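Local coordinates for protein (alpha-2u-globulin) (Rattus norvegicus, PDB 2A2U) that probably carries small hydrophobic ligands inside a lipocalin beta-barrel and takes up a hyaline droplet inducer, at residues S40-S45 with I167-K172. Numbering follows the deposited sequence.
Sequences SIVVAS and IIDLTK
Val-43 and Ile-168 form an antiparallel hydrogen-bonded pair: Ile-168 N donates to Val-43 O at 2.7 Å, and Val-43 N to Ile-168 O at 2.9 Å. Past the last bridge, Leu-170 N bonds to Ile-41 O, bent to 135° at the hydrogen, the donor 27° out of the carbonyl plane. Beta-branched Val-42, Val-43, Ile-167 and Ile-168 suit extended backbones. With chi1 at 180°, Val-42 turns CG1 away from its own N and over Ile-167, 3.5 Å from CG2. Ile-167 also sets CG1 against the small Ala-44 CB methyl. Phe-153 and Cys-157 of helix 147-158 cover this face. On the face carrying Val-43 and Ile-168, Leu-170 meets Val-43 at about a right angle, CD1 3.7 Å from Val-43 CG1.

Asp-169 OD1 accepts from Thr-171 N at 3.0 Å, an Asx turn, and from Thr-171 OG1, both donors on the same face of the carboxylate; OD2 forms a salt bridge with Lys-150 of the helix. Thr-171 suits the turn because its hydroxyl serves Asp-169 while its methyl meets Ile-41 CG2. An alanine at Asp-169 is likely to leave Lys-150 without this partner and the turn less firmly held. Backbone bonds thus join strand 167-169 to barrel strand 36-44, while one carboxylate ties its end to the helix.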
# COMPACT_ATOMS: atom_id res chain seq x y z
N SER A 40 -20.89 -6.21 -12.84
CA SER A 40 -20.29 -5.88 -14.13
C SER A 40 -21.25 -6.29 -15.23
O SER A 40 -21.61 -7.46 -15.33
CB SER A 40 -18.95 -6.59 -14.30
OG SER A 40 -17.97 -5.97 -13.49
N ILE A 41 -21.66 -5.32 -16.04
CA ILE A 41 -22.60 -5.58 -17.12
C ILE A 41 -21.93 -5.58 -18.50
O ILE A 41 -22.01 -6.57 -19.23
CB ILE A 41 -23.77 -4.58 -17.08
CG1 ILE A 41 -24.32 -4.44 -15.65
CG2 ILE A 41 -24.87 -5.01 -18.04
CD1 ILE A 41 -24.77 -5.75 -15.00
N VAL A 42 -21.28 -4.48 -18.86
CA VAL A 42 -20.61 -4.35 -20.16
C VAL A 42 -19.27 -3.64 -20.00
O VAL A 42 -19.18 -2.64 -19.30
CB VAL A 42 -21.48 -3.54 -21.15
CG1 VAL A 42 -20.78 -3.41 -22.48
CG2 VAL A 42 -22.83 -4.18 -21.34
N VAL A 43 -18.23 -4.20 -20.62
CA VAL A 43 -16.90 -3.60 -20.60
C VAL A 43 -16.49 -3.37 -22.05
O VAL A 43 -16.82 -4.17 -22.92
CB VAL A 43 -15.83 -4.52 -19.93
CG1 VAL A 43 -16.19 -4.78 -18.49
CG2 VAL A 43 -15.71 -5.83 -20.68
N ALA A 44 -15.79 -2.28 -22.31
CA ALA A 44 -15.38 -1.98 -23.67
C ALA A 44 -14.02 -1.31 -23.69
O ALA A 44 -13.77 -0.38 -22.92
CB ALA A 44 -16.40 -1.07 -24.31
N SER A 45 -13.15 -1.80 -24.55
CA SER A 45 -11.80 -1.26 -24.71
C SER A 45 -11.32 -1.58 -26.10
O SER A 45 -11.57 -2.68 -26.59
CB SER A 45 -10.84 -1.88 -23.70
OG SER A 45 -9.53 -1.34 -23.86
N ILE A 167 -16.88 -3.84 -27.63
CA ILE A 167 -17.81 -3.69 -26.52
C ILE A 167 -18.25 -5.11 -26.15
O ILE A 167 -18.83 -5.80 -26.98
CB ILE A 167 -19.03 -2.85 -26.92
CG1 ILE A 167 -18.56 -1.51 -27.51
CG2 ILE A 167 -19.87 -2.54 -25.71
CD1 ILE A 167 -19.69 -0.56 -27.89
N ILE A 168 -17.93 -5.55 -24.95
CA ILE A 168 -18.28 -6.90 -24.51
C ILE A 168 -19.34 -6.94 -23.41
O ILE A 168 -19.21 -6.25 -22.41
CB ILE A 168 -17.04 -7.67 -24.03
CG1 ILE A 168 -16.04 -7.84 -25.18
CG2 ILE A 168 -17.44 -9.03 -23.47
CD1 ILE A 168 -14.75 -8.59 -24.82
N ASP A 169 -20.39 -7.72 -23.64
CA ASP A 169 -21.49 -7.87 -22.68
C ASP A 169 -21.16 -9.07 -21.79
O ASP A 169 -21.29 -10.23 -22.21
CB ASP A 169 -22.81 -8.08 -23.43
CG ASP A 169 -24.03 -8.13 -22.51
OD1 ASP A 169 -23.87 -8.23 -21.27
OD2 ASP A 169 -25.16 -8.05 -23.02
N LEU A 170 -20.77 -8.80 -20.55
CA LEU A 170 -20.40 -9.84 -19.60
C LEU A 170 -21.57 -10.59 -18.98
O LEU A 170 -21.34 -11.60 -18.31
CB LEU A 170 -19.53 -9.27 -18.48
CG LEU A 170 -18.20 -8.61 -18.82
CD1 LEU A 170 -17.56 -8.13 -17.54
CD2 LEU A 170 -17.29 -9.58 -19.53
N THR A 171 -22.79 -10.11 -19.17
CA THR A 171 -23.96 -10.76 -18.59
C THR A 171 -24.20 -12.16 -19.13
O THR A 171 -24.86 -12.97 -18.49
CB THR A 171 -25.24 -9.95 -18.79
OG1 THR A 171 -25.50 -9.79 -20.19
CG2 THR A 171 -25.12 -8.60 -18.13
N LYS A 172 -23.67 -12.44 -20.31
CA LYS A 172 -23.85 -13.74 -20.89
C LYS A 172 -22.82 -14.78 -20.46
O LYS A 172 -23.11 -15.98 -20.48
CB LYS A 172 -23.91 -13.58 -22.40
CG LYS A 172 -25.09 -12.85 -22.95
CD LYS A 172 -24.79 -11.55 -23.82
CE LYS A 172 -25.91 -11.35 -24.89
NZ LYS A 172 -25.45 -10.70 -26.14